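Long-range contact in guanine nucleotide exchange protein (Legionella pneumophila, PDB 1XSZ), which probably acts as a guanine nucleotide exchange factor for ADP-ribosylation factor (Arf) GTPases, with a capping domain over its active site: residues Thr201-Asp215 / Ala314-Thr327. Sequence-based numbering, arbitrary orientation. Where two conformers were deposited one is given.
Sequences TSPGYELTSTTLNKD and AADFSSPVKNFKAT
Ala314 CB lies over one face of the Tyr205 ring, 4.3 Å from its centroid, in a CH-pi contact. Phe324 meets the edge of that ring rim to rim, Tyr205 CD1 to Phe324 CD1 3.5 Å, with the planes 80° apart. Val321 CG1 sits above one face of the Phe324 ring. Leu207 CD2 lies over a face of the Phe317 ring, and Asp215 OD2 is near that ring's plane at its edge. Strand 323-325 forms one edge of the six-stranded antiparallel sheet of the capping domain and pairs antiparallel with strand 204-208. The pairing ends in a classic beta bulge, where Lys322 and Asn323 both face Glu206: Glu206 O accepts from Lys322 N (2.8 Å) and Asn323 N (3.3 Å). On the sheet face opposite Tyr205 and Phe324, Asn323 ND2 donates to Glu206 OE2 from above the carboxylate plane; Glu206 OE1 is salt-bridged to Arg295. With CG anti to the backbone N (chi1 -168°) and an extended chain, Lys325 carries NZ to Thr201 O (2.9 Å), above the carbonyl plane. Glu58 is a salt-bridge partner of the same NZ. Asp215 OD2 accepts from Ser319 N (2.9 Å), nearly along the carboxylate C-O axis. Asp215 is the N-cap of helix 216-224, and its OD1 caps Phe218 N.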
loop_
_atom_site.group_PDB
_atom_site.type_symbol
_atom_site.label_atom_id
_atom_site.label_comp_id
_atom_site.label_asym_id
_atom_site.label_seq_id
_atom_site.Cartn_x
_atom_site.Cartn_y
_atom_site.Cartn_z
ATOM N N THR A 201 -6.017 -9.489 -0.795
ATOM C CA THR A 201 -4.806 -9.810 -1.547
ATOM C C THR A 201 -4.209 -8.548 -2.155
ATOM O O THR A 201 -4.915 -7.568 -2.394
ATOM C CB THR A 201 -5.096 -10.802 -2.696
ATOM O OG1 THR A 201 -6.000 -10.200 -3.630
ATOM C CG2 THR A 201 -5.711 -12.088 -2.158
ATOM N N SER A 202 -2.904 -8.579 -2.415
ATOM C CA SER A 202 -2.205 -7.436 -3.000
ATOM C C SER A 202 -1.597 -7.799 -4.355
ATOM O O SER A 202 -1.363 -8.974 -4.651
ATOM C CB SER A 202 -1.097 -6.961 -2.056
ATOM O OG SER A 202 -1.638 -6.511 -0.824
ATOM N N PRO A 203 -1.343 -6.795 -5.202
ATOM C CA PRO A 203 -0.760 -7.047 -6.523
ATOM C C PRO A 203 0.556 -7.819 -6.445
ATOM O O PRO A 203 1.345 -7.636 -5.513
ATOM C CB PRO A 203 -0.557 -5.641 -7.094
ATOM C CG PRO A 203 -1.625 -4.839 -6.411
ATOM C CD PRO A 203 -1.602 -5.356 -5.002
ATOM N N GLY A 204 0.769 -8.686 -7.432
ATOM C CA GLY A 204 2.000 -9.455 -7.502
ATOM C C GLY A 204 1.945 -10.828 -6.873
ATOM O O GLY A 204 0.895 -11.463 -6.830
ATOM N N TYR A 205 3.094 -11.283 -6.389
ATOM C CA TYR A 205 3.212 -12.582 -5.741
ATOM C C TYR A 205 3.281 -12.390 -4.235
ATOM O O TYR A 205 4.081 -11.583 -3.748
ATOM C CB TYR A 205 4.518 -13.283 -6.148
ATOM C CG TYR A 205 4.757 -13.427 -7.632
ATOM C CD1 TYR A 205 4.098 -14.404 -8.371
ATOM C CD2 TYR A 205 5.663 -12.603 -8.289
ATOM C CE1 TYR A 205 4.339 -14.557 -9.731
ATOM C CE2 TYR A 205 5.913 -12.742 -9.647
ATOM C CZ TYR A 205 5.248 -13.723 -10.364
ATOM O OH TYR A 205 5.511 -13.872 -11.701
ATOM N N GLU A 206 2.441 -13.102 -3.495
ATOM C CA GLU A 206 2.510 -13.010 -2.051
ATOM C C GLU A 206 2.793 -14.377 -1.473
ATOM O O GLU A 206 2.124 -15.355 -1.815
ATOM C CB GLU A 206 1.215 -12.491 -1.421
ATOM C CG GLU A 206 1.369 -12.337 0.096
ATOM C CD GLU A 206 0.109 -11.901 0.817
ATOM O OE1 GLU A 206 0.204 -11.634 2.035
ATOM O OE2 GLU A 206 -0.966 -11.831 0.185
ATOM N N LEU A 207 3.815 -14.441 -0.629
ATOM C CA LEU A 207 4.160 -15.663 0.064
ATOM C C LEU A 207 3.814 -15.364 1.516
ATOM O O LEU A 207 4.208 -14.327 2.065
ATOM C CB LEU A 207 5.653 -15.976 -0.062
ATOM C CG LEU A 207 6.155 -16.253 -1.481
ATOM C CD1 LEU A 207 6.708 -14.972 -2.090
ATOM C CD2 LEU A 207 7.230 -17.338 -1.454
ATOM N N THR A 208 3.052 -16.247 2.139
ATOM C CA THR A 208 2.686 -16.059 3.529
ATOM C C THR A 208 2.176 -17.372 4.079
ATOM O O THR A 208 1.313 -18.016 3.477
ATOM C CB THR A 208 1.613 -14.947 3.691
ATOM O OG1 THR A 208 1.321 -14.788 5.084
ATOM C CG2 THR A 208 0.325 -15.292 2.941
ATOM N N SER A 209 2.725 -17.783 5.216
ATOM C CA SER A 209 2.320 -19.039 5.828
ATOM C C SER A 209 2.856 -19.131 7.241
ATOM O O SER A 209 3.659 -18.298 7.673
ATOM C CB SER A 209 2.856 -20.228 5.027
ATOM O OG SER A 209 4.221 -20.454 5.340
ATOM N N THR A 210 2.419 -20.169 7.946
ATOM C CA THR A 210 2.830 -20.413 9.318
ATOM C C THR A 210 4.222 -21.036 9.387
ATOM O O THR A 210 4.767 -21.219 10.476
ATOM C CB THR A 210 1.840 -21.355 10.021
ATOM O OG1 THR A 210 1.677 -22.540 9.231
ATOM C CG2 THR A 210 0.491 -20.680 10.194
ATOM N N THR A 211 4.795 -21.355 8.228
ATOM C CA THR A 211 6.124 -21.959 8.171
ATOM C C THR A 211 7.132 -21.158 7.347
ATOM O O THR A 211 8.293 -21.549 7.229
ATOM C CB THR A 211 6.060 -23.395 7.598
ATOM O OG1 THR A 211 5.373 -23.383 6.340
ATOM C CG2 THR A 211 5.333 -24.320 8.562
ATOM N N LEU A 212 6.696 -20.032 6.788
ATOM C CA LEU A 212 7.577 -19.195 5.976
ATOM C C LEU A 212 8.800 -18.699 6.746
ATOM O O LEU A 212 9.872 -18.520 6.165
ATOM C CB LEU A 212 6.798 -17.994 5.419
ATOM C CG LEU A 212 7.559 -17.005 4.531
ATOM C CD1 LEU A 212 8.133 -17.725 3.316
ATOM C CD2 LEU A 212 6.621 -15.889 4.088
ATOM N N ASN A 213 8.647 -18.476 8.047
ATOM C CA ASN A 213 9.769 -17.989 8.844
ATOM C C ASN A 213 10.906 -19.000 8.948
ATOM O O ASN A 213 12.019 -18.643 9.327
ATOM C CB ASN A 213 9.307 -17.583 10.248
ATOM C CG ASN A 213 8.587 -18.696 10.973
ATOM O OD1 ASN A 213 9.010 -19.849 10.944
ATOM N ND2 ASN A 213 7.492 -18.353 11.641
ATOM N N LYS A 214 10.632 -20.256 8.602
ATOM C CA LYS A 214 11.655 -21.300 8.659
ATOM C C LYS A 214 12.300 -21.509 7.292
ATOM O O LYS A 214 13.232 -22.301 7.146
ATOM C CB LYS A 214 11.048 -22.620 9.143
ATOM C CG LYS A 214 10.462 -22.564 10.542
ATOM C CD LYS A 214 9.951 -23.927 10.990
ATOM C CE LYS A 214 8.816 -24.421 10.106
ATOM N NZ LYS A 214 8.319 -25.762 10.533
ATOM N N ASP A 215 11.797 -20.792 6.293
ATOM C CA ASP A 215 12.310 -20.880 4.932
ATOM C C ASP A 215 13.692 -20.223 4.859
ATOM O O ASP A 215 13.860 -19.058 5.226
ATOM C CB ASP A 215 11.316 -20.194 3.985
ATOM C CG ASP A 215 11.724 -20.290 2.530
ATOM O OD1 ASP A 215 12.787 -19.753 2.169
ATOM O OD2 ASP A 215 10.971 -20.896 1.740
ATOM N N ALA A 314 10.513 -14.934 -6.647
ATOM C CA ALA A 314 9.439 -15.701 -6.026
ATOM C C ALA A 314 9.682 -17.209 -6.110
ATOM O O ALA A 314 9.433 -17.945 -5.154
ATOM C CB ALA A 314 8.100 -15.343 -6.681
ATOM N N ALA A 315 10.180 -17.658 -7.258
ATOM C CA ALA A 315 10.443 -19.077 -7.465
ATOM C C ALA A 315 11.618 -19.604 -6.650
ATOM O O ALA A 315 11.713 -20.808 -6.422
ATOM C CB ALA A 315 10.677 -19.352 -8.942
ATOM N N ASP A 316 12.503 -18.712 -6.207
ATOM C CA ASP A 316 13.664 -19.130 -5.428
ATOM C C ASP A 316 13.322 -19.584 -4.010
ATOM O O ASP A 316 14.144 -20.208 -3.339
ATOM C CB ASP A 316 14.711 -18.012 -5.384
ATOM C CG ASP A 316 15.597 -17.999 -6.617
ATOM O OD1 ASP A 316 15.550 -18.978 -7.398
ATOM O OD2 ASP A 316 16.352 -17.024 -6.807
ATOM N N PHE A 317 12.118 -19.268 -3.543
ATOM C CA PHE A 317 11.693 -19.703 -2.219
ATOM C C PHE A 317 11.241 -21.156 -2.307
ATOM O O PHE A 317 10.676 -21.570 -3.319
ATOM C CB PHE A 317 10.475 -18.907 -1.722
ATOM C CG PHE A 317 10.783 -17.519 -1.238
ATOM C CD1 PHE A 317 10.909 -16.462 -2.132
ATOM C CD2 PHE A 317 10.901 -17.265 0.122
ATOM C CE1 PHE A 317 11.142 -15.170 -1.677
ATOM C CE2 PHE A 317 11.134 -15.973 0.585
ATOM C CZ PHE A 317 11.252 -14.927 -0.320
ATOM N N SER A 318 11.488 -21.926 -1.254
ATOM C CA SER A 318 11.034 -23.310 -1.227
ATOM C C SER A 318 9.535 -23.200 -0.985
ATOM O O SER A 318 8.735 -23.957 -1.537
ATOM C CB SER A 318 11.693 -24.075 -0.078
ATOM O OG SER A 318 11.170 -25.387 0.025
ATOM N N SER A 319 9.174 -22.232 -0.148
ATOM C CA SER A 319 7.784 -21.964 0.192
ATOM C C SER A 319 6.986 -21.612 -1.056
ATOM O O SER A 319 7.496 -20.975 -1.975
ATOM C CB SER A 319 7.706 -20.797 1.179
ATOM O OG SER A 319 6.373 -20.344 1.330
ATOM N N PRO A 320 5.714 -22.031 -1.102
ATOM C CA PRO A 320 4.855 -21.745 -2.248
ATOM C C PRO A 320 4.350 -20.309 -2.211
ATOM O O PRO A 320 4.501 -19.604 -1.210
ATOM C CB PRO A 320 3.720 -22.741 -2.073
ATOM C CG PRO A 320 3.573 -22.800 -0.582
ATOM C CD PRO A 320 5.019 -22.881 -0.118
ATOM N N VAL A 321 3.768 -19.880 -3.322
ATOM C CA VAL A 321 3.176 -18.552 -3.422
ATOM C C VAL A 321 1.714 -18.758 -3.035
ATOM O O VAL A 321 1.019 -19.592 -3.627
ATOM C CB VAL A 321 3.282 -18.004 -4.857
ATOM C CG1 VAL A 321 2.332 -16.829 -5.058
ATOM C CG2 VAL A 321 4.711 -17.565 -5.129
ATOM N N LYS A 322 1.245 -18.002 -2.051
ATOM C CA LYS A 322 -0.132 -18.115 -1.582
ATOM C C LYS A 322 -1.122 -17.475 -2.546
ATOM O O LYS A 322 -2.188 -18.033 -2.818
ATOM C CB LYS A 322 -0.275 -17.446 -0.216
ATOM C CG LYS A 322 -1.662 -17.552 0.403
ATOM C CD LYS A 322 -1.974 -18.983 0.804
ATOM C CE LYS A 322 -3.342 -19.088 1.451
ATOM N NZ LYS A 322 -3.625 -20.479 1.900
ATOM N N ASN A 323 -0.770 -16.303 -3.063
ATOM C CA ASN A 323 -1.661 -15.591 -3.964
ATOM C C ASN A 323 -0.944 -14.925 -5.123
ATOM O O ASN A 323 0.162 -14.403 -4.964
ATOM C CB ASN A 323 -2.422 -14.497 -3.202
ATOM C CG ASN A 323 -3.062 -15.002 -1.926
ATOM O OD1 ASN A 323 -3.853 -15.940 -1.947
ATOM N ND2 ASN A 323 -2.725 -14.371 -0.805
ATOM N N PHE A 324 -1.591 -14.947 -6.286
ATOM C CA PHE A 324 -1.083 -14.292 -7.483
ATOM C C PHE A 324 -2.144 -13.253 -7.826
ATOM O O PHE A 324 -3.333 -13.583 -7.878
ATOM C CB PHE A 324 -1.028 -15.263 -8.660
ATOM C CG PHE A 324 -0.111 -16.427 -8.459
ATOM C CD1 PHE A 324 1.210 -16.363 -8.891
ATOM C CD2 PHE A 324 -0.576 -17.604 -7.889
ATOM C CE1 PHE A 324 2.055 -17.465 -8.762
ATOM C CE2 PHE A 324 0.261 -18.716 -7.753
ATOM C CZ PHE A 324 1.582 -18.643 -8.193
ATOM N N LYS A 325 -1.733 -12.015 -8.070
ATOM C CA LYS A 325 -2.682 -10.964 -8.418
ATOM C C LYS A 325 -2.063 -10.054 -9.462
ATOM O O LYS A 325 -0.875 -9.747 -9.414
ATOM C CB LYS A 325 -3.067 -10.150 -7.177
ATOM C CG LYS A 325 -4.258 -9.215 -7.390
ATOM C CD LYS A 325 -4.572 -8.441 -6.115
ATOM C CE LYS A 325 -5.985 -7.881 -6.150
ATOM N NZ LYS A 325 -6.325 -7.205 -4.869
ATOM N N ALA A 326 -2.878 -9.627 -10.418
ATOM C CA ALA A 326 -2.407 -8.749 -11.474
ATOM C C ALA A 326 -1.852 -7.441 -10.924
ATOM O O ALA A 326 -2.218 -7.004 -9.834
ATOM C CB ALA A 326 -3.555 -8.440 -12.433
ATOM N N THR A 327 -0.942 -6.831 -11.673
ATOM C CA THR A 327 -0.420 -5.528 -11.290
ATOM C C THR A 327 -1.053 -4.598 -12.314
ATOM O O THR A 327 -1.753 -5.047 -13.220
ATOM C CB THR A 327 1.116 -5.418 -11.413
ATOM O OG1 THR A 327 1.498 -5.551 -12.785
ATOM C CG2 THR A 327 1.806 -6.478 -10.567
HETATM O O HOH W 1 2.955 -18.824 0.862
HETATM O O HOH W 2 5.577 -21.801 3.602
HETATM O O HOH W 3 13.904 -21.270 0.309
#